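Local coordinates for LPXTG cell wall surface protein (Streptococcus gordonii, PDB 7AVK), which probably mediates adhesion at the streptococcal cell surface, with tandem SHIRT repeats, the tenth of which is this chain, probably setting how far it projects from the cell wall, at residues H7-G12 and G77-T82; Q20-L25 and T47-S52; P41-Q46 and K59-T64. All coordinates share one frame; numbering follows the deposited sequence. Where two conformers were deposited one is given.

Contact 1 of 3, residues H7-G12 and G77-T82; sequences HEFVSG and GTWEFT
Residues 7-12 and 77-82 pair as parallel beta strands in the middle of the mixed sheet of this SHIRT domain. They belong to the first and last strands, 3-11 and 73-82, a central parallel pair that is also found in ubiquitin-like folds. The short strand axes run at 30°. Four backbone hydrogen bonds join them: Gly77 N to Glu8 O (2.8 Å), Val10 N to Gly77 O (2.9 Å), Trp79 N to Val10 O (3.0 Å) and Gly12 N to Trp79 O (2.8 Å).

On the face that carries Phe9, Ser11 and Trp79, the two rings make a T-shaped stack. The indole turns its edge to the phenyl face, with the planes at 71°. Trp79 NE1 sits 3.2 Å above the plane of the Phe9 ring, over its centre. Both rings have CG anti to their own carbonyl carbon, which lets them meet over Gly77, a residue without a side chain. Leu18 and Leu26 also cover Phe9, and Phe58 packs on Trp79.

The other face carries Val10 and Thr78, where Val10 CG2 touches Thr78 OG1 at 3.5 Å. Further along, Glu80 bends at chi2 (-74°), and its carboxylate returns toward Gly12. Lys59 makes a long, weak ion pair with it. One water closes the end of the pair by donating to Gly12 O (3.0 Å) and to Glu80 OE2 (2.6 Å).

Contact 2 of 3, residues Q20-L25 and T47-S52; sequences QEVKAL and TEVKTS
The backbones of Val22 and Val49 come within 6.8 Å, CA to CA, and no hydrogen bond joins the two segments. This is a helix-on-sheet contact. The single-turn helix 20-23 lies against strand 48-50, an outermost strand of the SHIRT domain's mixed sheet. Inside 20-25 the turn is held by Ala24 N to Gln20 O and by Leu25 N to Val22 O, each 2.9 Å.

Val49 does most of the touching from the strand, and its two methyls serve different partners. CG2 meets Leu25 CD1 at 3.6 Å, the leucine and valine running side by side in opposite senses. Val22 CG2 approaches the same valine beside this pair, 4.0 Å from Val49 CB. Trp79 continues the apolar layer, packing on both Val22 and Leu25, and Trp56 of the neighbouring strand touches Val22.

On the opposite side of the strand, Glu48 and Lys50 point away from the helix and form a salt bridge, Lys50 NZ to Glu48 OE2, at 3.2 Å, so the helix meets the apolar side.

Glu21 closes the rim of the contact. Its chain is extended, with CG anti to the backbone N (chi1 -171°), and it reaches out across Val49. Val49 CG1 sits over the flat face of its carboxylate, 3.5 Å from Glu21 CD.

Contact 3 of 3, residues P41-Q46 and K59-T64; sequences PTQPSQ and KSYDKT. With IS8 (isothiocyanate), chain C.
Tyr61 meets Pro41 and Thr42 directly. Pro41 lies over one face of the phenol ring in a CH-pi contact, its CB 3.7 Å from the ring centroid and 18° off the normal. Pro41 CG also touches Tyr61 CD2 at 3.5 Å. The hydroxyl donates to the backbone of the same loop, Tyr61 OH to Thr42 O at 2.7 Å. That bond is nearly linear at the acceptor, with a C=O...donor angle of 173°, and it fixes the far end of the ring. Pro44 CD packs beside the hydroxyl, 3.7 Å from Tyr61 OH.

The bound isothiocyanate lies at the edge of the same ring. Its sulfur is in the ring plane and 3.5 Å from Tyr61 N. Thr64 CG2 approaches the sulfur at 4.0 Å. At the other end of the ligand, IS8 N is hydrogen-bonded to Gln43 OE1 at 3.1 Å. Gln43 bends at chi2 (-69°), which brings its amide back to the ligand although its CB leaves in another direction. Ser60 is also part of the pocket, and Phe58 completes it.

Residues 41-44 run in a polyproline II-like conformation, in the loop between strands 38-39 and 48-50, and they pass across the end of strand 55-61. Pro41 CD packs on Thr64 O at 3.4 Å, just beyond that strand.

A second shell holds these residues in place. Phe58 meets the Tyr61 ring edge-to-face, and Phe75 packs on both Pro41 and Tyr61. His7 NE2 is hydrogen-bonded to Thr42 N, and Gln30 NE2 to Thr42 OG1.

How the contacts relate
All three contacts reach the same five-stranded sheet. Contacts 2 and 3 are both nested in the long chain loop that contact 1 closes, and they interleave with each other. The centre of contact 1 is about 10 Å from each of the others, while contacts 2 and 3 are about 14 Å apart. Trp79 CE2 touches Val22 CG1 at 3.6 Å, joining contacts 1 and 2. Contact 1 meets contact 3 through a probable hydrogen bond between Thr78 O and Lys59 N, 2.8 Å. Leu25 CD2 reaches Ser45 OG at 3.5 Å, linking contacts 2 and 3. Contact 3 holds most of the isothiocyanate pocket; the Leu25 side chain in contact 2 is about 13 Å from a bound isothiocyanate.

Contact 1 of 3, residues H7-G12 and G77-T82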
loop_
_atom_site.group_PDB
_atom_site.type_symbol
_atom_site.label_atom_id
_atom_site.label_comp_id
_atom_site.label_asym_id
_atom_site.label_seq_id
_atom_site.Cartn_x
_atom_site.Cartn_y
_atom_site.Cartn_z
ATOM N N HIS A 7 0.884 4.845 3.175
ATOM C CA HIS A 7 0.651 3.855 2.151
ATOM C C HIS A 7 -0.005 4.516 0.956
ATOM O O HIS A 7 -0.847 5.406 1.114
ATOM C CB HIS A 7 -0.247 2.723 2.672
ATOM C CG HIS A 7 0.277 2.065 3.936
ATOM N ND1 HIS A 7 0.156 2.618 5.188
ATOM C CD2 HIS A 7 0.924 0.888 4.124
ATOM C CE1 HIS A 7 0.700 1.790 6.077
ATOM N NE2 HIS A 7 1.217 0.726 5.464
ATOM N N GLU A 8 0.315 4.037 -0.243
ATOM C CA GLU A 8 -0.339 4.428 -1.473
ATOM C C GLU A 8 -0.570 3.173 -2.285
ATOM O O GLU A 8 0.303 2.302 -2.321
ATOM C CB GLU A 8 0.534 5.422 -2.265
ATOM C CG GLU A 8 -0.131 5.838 -3.602
ATOM C CD GLU A 8 0.571 6.861 -4.403
ATOM O OE1 GLU A 8 1.687 7.326 -4.103
ATOM O OE2 GLU A 8 0.100 7.157 -5.547
ATOM N N PHE A 9 -1.729 3.089 -2.970
ATOM C CA PHE A 9 -1.982 2.021 -3.913
ATOM C C PHE A 9 -1.912 2.536 -5.346
ATOM O O PHE A 9 -2.350 3.645 -5.621
ATOM C CB PHE A 9 -3.372 1.399 -3.704
ATOM C CG PHE A 9 -3.558 0.590 -2.433
ATOM C CD1 PHE A 9 -2.532 -0.002 -1.732
ATOM C CD2 PHE A 9 -4.858 0.364 -1.991
ATOM C CE1 PHE A 9 -2.790 -0.792 -0.617
ATOM C CE2 PHE A 9 -5.128 -0.432 -0.922
ATOM C CZ PHE A 9 -4.111 -1.021 -0.239
ATOM N N VAL A 10 -1.413 1.681 -6.229
ATOM C CA VAL A 10 -1.425 1.894 -7.672
ATOM C C VAL A 10 -1.973 0.651 -8.347
ATOM O O VAL A 10 -1.916 -0.464 -7.817
ATOM C CB VAL A 10 -0.016 2.214 -8.223
ATOM C CG1 VAL A 10 0.507 3.530 -7.610
ATOM C CG2 VAL A 10 0.957 1.097 -8.042
ATOM N N SER A 11 -2.499 0.864 -9.548
ATOM C CA SER A 11 -2.834 -0.233 -10.441
ATOM C C SER A 11 -1.588 -0.682 -11.215
ATOM O O SER A 11 -0.898 0.132 -11.839
ATOM C CB SER A 11 -3.876 0.206 -11.449
ATOM O OG SER A 11 -4.026 -0.822 -12.411
ATOM N N GLY A 12 -1.322 -1.976 -11.188
ATOM C CA GLY A 12 -0.289 -2.577 -12.007
ATOM C C GLY A 12 -0.741 -2.941 -13.396
ATOM O O GLY A 12 0.053 -3.507 -14.154
ATOM N N GLY A 77 1.818 0.052 -2.836
ATOM C CA GLY A 77 1.280 -1.280 -3.036
ATOM C C GLY A 77 0.601 -1.376 -4.397
ATOM O O GLY A 77 -0.205 -0.533 -4.747
ATOM N N THR A 78 0.877 -2.452 -5.168
ATOM C CA THR A 78 0.400 -2.640 -6.511
ATOM C C THR A 78 -0.694 -3.705 -6.504
ATOM O O THR A 78 -0.488 -4.793 -5.914
ATOM C CB THR A 78 1.541 -3.093 -7.416
ATOM O OG1 THR A 78 2.502 -2.041 -7.472
ATOM C CG2 THR A 78 1.065 -3.411 -8.809
ATOM N N TRP A 79 -1.799 -3.375 -7.174
ATOM C CA TRP A 79 -2.924 -4.311 -7.377
ATOM C C TRP A 79 -2.881 -4.670 -8.851
ATOM O O TRP A 79 -2.734 -3.805 -9.616
ATOM C CB TRP A 79 -4.233 -3.689 -6.926
ATOM C CG TRP A 79 -4.359 -3.513 -5.451
ATOM C CD1 TRP A 79 -3.791 -2.541 -4.685
ATOM C CD2 TRP A 79 -5.143 -4.330 -4.567
ATOM N NE1 TRP A 79 -4.174 -2.700 -3.383
ATOM C CE2 TRP A 79 -5.003 -3.784 -3.278
ATOM C CE3 TRP A 79 -5.957 -5.452 -4.742
ATOM C CZ2 TRP A 79 -5.631 -4.338 -2.165
ATOM C CZ3 TRP A 79 -6.584 -5.996 -3.648
ATOM C CH2 TRP A 79 -6.419 -5.445 -2.379
ATOM N N GLU A 80 -3.213 -5.885 -9.212
ATOM C CA GLU A 80 -3.299 -6.315 -10.623
ATOM C C GLU A 80 -4.749 -6.669 -10.934
ATOM O O GLU A 80 -5.342 -7.301 -10.171
ATOM C CB GLU A 80 -2.405 -7.521 -10.879
ATOM C CG GLU A 80 -0.951 -7.336 -10.479
ATOM C CD GLU A 80 -0.119 -6.442 -11.380
ATOM O OE1 GLU A 80 -0.620 -6.022 -12.433
ATOM O OE2 GLU A 80 1.037 -6.180 -11.022
ATOM N N PHE A 81 -5.249 -6.355 -12.096
ATOM C CA PHE A 81 -6.610 -6.676 -12.527
ATOM C C PHE A 81 -6.596 -7.783 -13.573
ATOM O O PHE A 81 -5.784 -7.740 -14.507
ATOM C CB PHE A 81 -7.283 -5.452 -13.155
ATOM C CG PHE A 81 -8.682 -5.676 -13.588
ATOM C CD1 PHE A 81 -9.705 -5.805 -12.651
ATOM C CD2 PHE A 81 -8.985 -5.754 -14.941
ATOM C CE1 PHE A 81 -11.013 -6.007 -13.053
ATOM C CE2 PHE A 81 -10.308 -5.939 -15.350
ATOM C CZ PHE A 81 -11.317 -6.072 -14.385
ATOM N N THR A 82 -7.468 -8.766 -13.411
ATOM C CA THR A 82 -7.678 -9.805 -14.412
ATOM C C THR A 82 -9.164 -9.871 -14.725
ATOM O O THR A 82 -9.980 -10.004 -13.815
ATOM C CB THR A 82 -7.189 -11.160 -13.894
ATOM O OG1 THR A 82 -8.037 -11.582 -12.823
ATOM C CG2 THR A 82 -5.766 -11.073 -13.389
HETATM O O HOH W 1 2.360 -4.499 -12.583
#

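Contact 2 of 3, residues Q20-L25 and T47-S52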
loop_
_atom_site.group_PDB
_atom_site.type_symbol
_atom_site.label_atom_id
_atom_site.label_comp_id
_atom_site.label_asym_id
_atom_site.label_seq_id
_atom_site.Cartn_x
_atom_site.Cartn_y
_atom_site.Cartn_z
ATOM N N GLN A 20 -13.101 2.276 -6.023
ATOM C CA GLN A 20 -13.253 2.611 -4.616
ATOM C C GLN A 20 -13.139 1.392 -3.714
ATOM O O GLN A 20 -12.609 1.509 -2.621
ATOM C CB GLN A 20 -14.582 3.353 -4.394
ATOM C CG GLN A 20 -14.790 3.735 -2.920
ATOM C CD GLN A 20 -15.402 2.637 -2.060
ATOM O OE1 GLN A 20 -16.010 1.702 -2.530
ATOM N NE2 GLN A 20 -15.259 2.778 -0.743
ATOM N N GLU A 21 -13.625 0.224 -4.131
ATOM C CA GLU A 21 -13.583 -0.923 -3.236
ATOM C C GLU A 21 -12.151 -1.319 -2.892
ATOM O O GLU A 21 -11.883 -1.812 -1.794
ATOM C CB GLU A 21 -14.400 -2.099 -3.815
ATOM C CG GLU A 21 -14.597 -3.236 -2.900
ATOM C CD GLU A 21 -15.552 -4.289 -3.490
ATOM O OE1 GLU A 21 -16.161 -4.022 -4.556
ATOM O OE2 GLU A 21 -15.693 -5.372 -2.878
ATOM N N VAL A 22 -11.222 -1.105 -3.828
ATOM C CA VAL A 22 -9.806 -1.345 -3.556
ATOM C C VAL A 22 -9.201 -0.188 -2.769
ATOM O O VAL A 22 -8.464 -0.405 -1.787
ATOM C CB VAL A 22 -9.017 -1.605 -4.846
ATOM C CG1 VAL A 22 -7.517 -1.619 -4.551
ATOM C CG2 VAL A 22 -9.466 -2.898 -5.531
ATOM N N LYS A 23 -9.497 1.052 -3.184
ATOM C CA LYS A 23 -8.960 2.207 -2.476
ATOM C C LYS A 23 -9.309 2.164 -0.986
ATOM O O LYS A 23 -8.503 2.572 -0.144
ATOM C CB LYS A 23 -9.437 3.524 -3.095
ATOM C CG LYS A 23 -9.027 3.745 -4.528
ATOM C CD LYS A 23 -9.929 4.991 -5.110
ATOM C CE LYS A 23 -9.462 5.344 -6.468
ATOM N NZ LYS A 23 -10.392 6.357 -7.007
ATOM N N ALA A 24 -10.513 1.680 -0.654
ATOM C CA ALA A 24 -10.962 1.647 0.723
ATOM C C ALA A 24 -10.136 0.705 1.605
ATOM O O ALA A 24 -10.259 0.764 2.839
ATOM C CB ALA A 24 -12.421 1.226 0.760
ATOM N N LEU A 25 -9.329 -0.163 1.002
ATOM C CA LEU A 25 -8.450 -1.044 1.745
ATOM C C LEU A 25 -7.111 -0.399 2.098
ATOM O O LEU A 25 -6.253 -1.038 2.706
ATOM C CB LEU A 25 -8.247 -2.355 0.974
ATOM C CG LEU A 25 -9.509 -3.148 0.749
ATOM C CD1 LEU A 25 -9.267 -4.261 -0.292
ATOM C CD2 LEU A 25 -10.049 -3.696 2.059
ATOM N N THR A 47 -6.852 -9.137 0.323
ATOM C CA THR A 47 -5.853 -9.087 -0.764
ATOM C C THR A 47 -6.470 -9.482 -2.096
ATOM O O THR A 47 -5.734 -9.562 -3.066
ATOM C CB THR A 47 -4.621 -9.909 -0.395
ATOM O OG1 THR A 47 -5.099 -11.215 -0.084
ATOM C CG2 THR A 47 -3.867 -9.302 0.763
ATOM N N GLU A 48 -7.781 -9.683 -2.156
ATOM C CA GLU A 48 -8.487 -10.009 -3.404
ATOM C C GLU A 48 -9.825 -9.271 -3.365
ATOM O O GLU A 48 -10.489 -9.352 -2.315
ATOM C CB GLU A 48 -8.647 -11.520 -3.552
ATOM C CG GLU A 48 -8.982 -11.989 -4.948
ATOM C CD GLU A 48 -9.049 -13.502 -5.075
ATOM O OE1 GLU A 48 -9.394 -14.162 -4.077
ATOM O OE2 GLU A 48 -8.746 -14.023 -6.159
ATOM N N VAL A 49 -10.177 -8.551 -4.424
ATOM C CA VAL A 49 -11.462 -7.825 -4.514
ATOM C C VAL A 49 -12.110 -8.274 -5.815
ATOM O O VAL A 49 -11.538 -8.031 -6.881
ATOM C CB VAL A 49 -11.305 -6.300 -4.485
ATOM C CG1 VAL A 49 -12.596 -5.600 -4.886
ATOM C CG2 VAL A 49 -10.828 -5.857 -3.119
ATOM N N LYS A 50 -13.268 -8.914 -5.732
ATOM C CA LYS A 50 -13.995 -9.377 -6.919
ATOM C C LYS A 50 -14.918 -8.258 -7.380
ATOM O O LYS A 50 -15.572 -7.674 -6.511
ATOM C CB LYS A 50 -14.816 -10.642 -6.643
ATOM C CG LYS A 50 -14.006 -11.920 -6.504
ATOM C CD LYS A 50 -13.835 -12.651 -7.821
ATOM C CE LYS A 50 -13.122 -13.987 -7.741
ATOM N NZ LYS A 50 -11.900 -13.967 -6.902
ATOM N N THR A 51 -14.982 -7.993 -8.678
ATOM C CA THR A 51 -15.847 -6.952 -9.282
ATOM C C THR A 51 -16.684 -7.639 -10.353
ATOM O O THR A 51 -16.431 -8.818 -10.615
ATOM C CB THR A 51 -15.024 -5.786 -9.861
ATOM O OG1 THR A 51 -14.352 -6.221 -11.039
ATOM C CG2 THR A 51 -14.018 -5.238 -8.875
ATOM N N SER A 52 -17.628 -6.903 -10.937
ATOM C CA SER A 52 -18.427 -7.464 -12.025
ATOM C C SER A 52 -17.560 -7.807 -13.235
ATOM O O SER A 52 -17.888 -8.726 -13.995
ATOM C CB SER A 52 -19.539 -6.485 -12.421
ATOM O OG SER A 52 -19.013 -5.362 -13.113
#

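Contact 3 of 3, residues P41-Q46 and K59-T64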
loop_
_atom_site.group_PDB
_atom_site.type_symbol
_atom_site.label_atom_id
_atom_site.label_comp_id
_atom_site.label_asym_id
_atom_site.label_seq_id
_atom_site.Cartn_x
_atom_site.Cartn_y
_atom_site.Cartn_z
ATOM N N PRO A 41 5.261 -2.370 5.991
ATOM C CA PRO A 41 3.955 -1.878 5.556
ATOM C C PRO A 41 2.825 -2.729 6.134
ATOM O O PRO A 41 2.937 -3.931 6.316
ATOM C CB PRO A 41 4.004 -1.961 4.035
ATOM C CG PRO A 41 5.017 -3.072 3.765
ATOM C CD PRO A 41 6.057 -2.883 4.855
ATOM N N THR A 42 1.685 -2.068 6.382
ATOM C CA THR A 42 0.499 -2.767 6.825
ATOM C C THR A 42 -0.113 -3.538 5.667
ATOM O O THR A 42 -0.308 -2.992 4.587
ATOM C CB THR A 42 -0.506 -1.749 7.367
ATOM O OG1 THR A 42 0.120 -0.993 8.404
ATOM C CG2 THR A 42 -1.792 -2.398 7.842
ATOM N N GLN A 43 -0.456 -4.805 5.899
ATOM C CA GLN A 43 -1.136 -5.578 4.884
ATOM C C GLN A 43 -2.532 -5.024 4.647
ATOM O O GLN A 43 -3.256 -4.731 5.619
ATOM C CB GLN A 43 -1.254 -7.041 5.274
ATOM C CG GLN A 43 0.062 -7.798 5.264
ATOM C CD GLN A 43 0.533 -7.954 3.863
ATOM O OE1 GLN A 43 1.679 -7.534 3.498
ATOM N NE2 GLN A 43 -0.285 -8.596 3.034
ATOM N N PRO A 44 -2.999 -4.937 3.406
ATOM C CA PRO A 44 -4.437 -4.692 3.181
ATOM C C PRO A 44 -5.233 -5.792 3.871
ATOM O O PRO A 44 -4.837 -6.958 3.830
ATOM C CB PRO A 44 -4.590 -4.734 1.648
ATOM C CG PRO A 44 -3.098 -4.480 1.150
ATOM C CD PRO A 44 -2.265 -5.165 2.158
ATOM N N SER A 45 -6.388 -5.450 4.440
ATOM C CA SER A 45 -7.185 -6.404 5.252
ATOM C C SER A 45 -7.738 -7.511 4.358
ATOM O O SER A 45 -8.023 -8.590 4.859
ATOM C CB SER A 45 -8.253 -5.709 6.010
ATOM O OG SER A 45 -9.163 -5.088 5.135
ATOM N N GLN A 46 -7.954 -7.209 3.086
ATOM C CA GLN A 46 -8.316 -8.186 2.047
ATOM C C GLN A 46 -7.273 -8.048 0.936
ATOM O O GLN A 46 -6.861 -6.925 0.649
ATOM C CB GLN A 46 -9.720 -7.936 1.500
ATOM C CG GLN A 46 -10.789 -7.926 2.572
ATOM C CD GLN A 46 -10.946 -9.264 3.255
ATOM O OE1 GLN A 46 -10.614 -10.308 2.712
ATOM N NE2 GLN A 46 -11.414 -9.228 4.490
ATOM N N LYS A 59 -0.621 -7.536 -5.255
ATOM C CA LYS A 59 0.698 -8.183 -5.550
ATOM C C LYS A 59 1.727 -8.095 -4.327
ATOM O O LYS A 59 2.070 -9.081 -3.551
ATOM C CB LYS A 59 1.287 -7.559 -6.821
ATOM C CG LYS A 59 2.617 -8.126 -7.299
ATOM C CD LYS A 59 2.941 -7.713 -8.719
ATOM C CE LYS A 59 4.387 -7.947 -9.099
ATOM N NZ LYS A 59 4.589 -7.892 -10.567
ATOM N N SER A 60 2.099 -6.863 -4.030
ATOM C CA SER A 60 3.087 -6.576 -2.975
ATOM C C SER A 60 3.257 -5.079 -2.853
ATOM O O SER A 60 2.819 -4.322 -3.714
ATOM C CB SER A 60 4.483 -7.162 -3.320
ATOM O OG SER A 60 4.877 -6.689 -4.580
ATOM N N TYR A 61 3.900 -4.699 -1.780
ATOM C CA TYR A 61 4.500 -3.400 -1.691
ATOM C C TYR A 61 5.879 -3.399 -2.363
ATOM O O TYR A 61 6.532 -4.449 -2.532
ATOM C CB TYR A 61 4.641 -2.964 -0.224
ATOM C CG TYR A 61 3.276 -2.708 0.420
ATOM C CD1 TYR A 61 2.592 -1.526 0.150
ATOM C CD2 TYR A 61 2.686 -3.617 1.258
ATOM C CE1 TYR A 61 1.364 -1.251 0.712
ATOM C CE2 TYR A 61 1.451 -3.372 1.845
ATOM C CZ TYR A 61 0.795 -2.179 1.579
ATOM O OH TYR A 61 -0.444 -1.895 2.114
ATOM N N ASP A 62 6.341 -2.183 -2.698
ATOM C CA ASP A 62 7.613 -1.898 -3.392
ATOM C C ASP A 62 8.819 -2.280 -2.557
ATOM O O ASP A 62 9.877 -2.561 -3.076
ATOM C CB ASP A 62 7.670 -0.377 -3.732
ATOM C CG ASP A 62 7.821 0.583 -2.480
ATOM O OD1 ASP A 62 7.073 0.497 -1.477
ATOM O OD2 ASP A 62 8.815 1.375 -2.494
ATOM N N LYS A 63 8.668 -2.172 -1.251
ATOM C CA LYS A 63 9.668 -2.504 -0.247
ATOM C C LYS A 63 9.014 -3.358 0.781
ATOM O O LYS A 63 7.839 -3.210 1.081
ATOM C CB LYS A 63 10.127 -1.179 0.418
ATOM C CG LYS A 63 10.813 -0.183 -0.485
ATOM C CD LYS A 63 11.067 1.163 0.223
ATOM C CE LYS A 63 9.815 1.919 0.562
ATOM N NZ LYS A 63 9.848 3.264 0.094
ATOM N N THR A 64 9.791 -4.266 1.383
ATOM C CA THR A 64 9.336 -5.014 2.540
ATOM C C THR A 64 9.595 -4.272 3.846
ATOM O O THR A 64 8.964 -4.595 4.860
ATOM C CB THR A 64 9.958 -6.395 2.535
ATOM O OG1 THR A 64 11.350 -6.324 2.223
ATOM C CG2 THR A 64 9.221 -7.296 1.548
HETATM S S IS8 C . 5.409 -6.457 0.791
HETATM C C IS8 C . 4.175 -7.352 0.800
HETATM N N IS8 C . 3.040 -7.949 0.743
#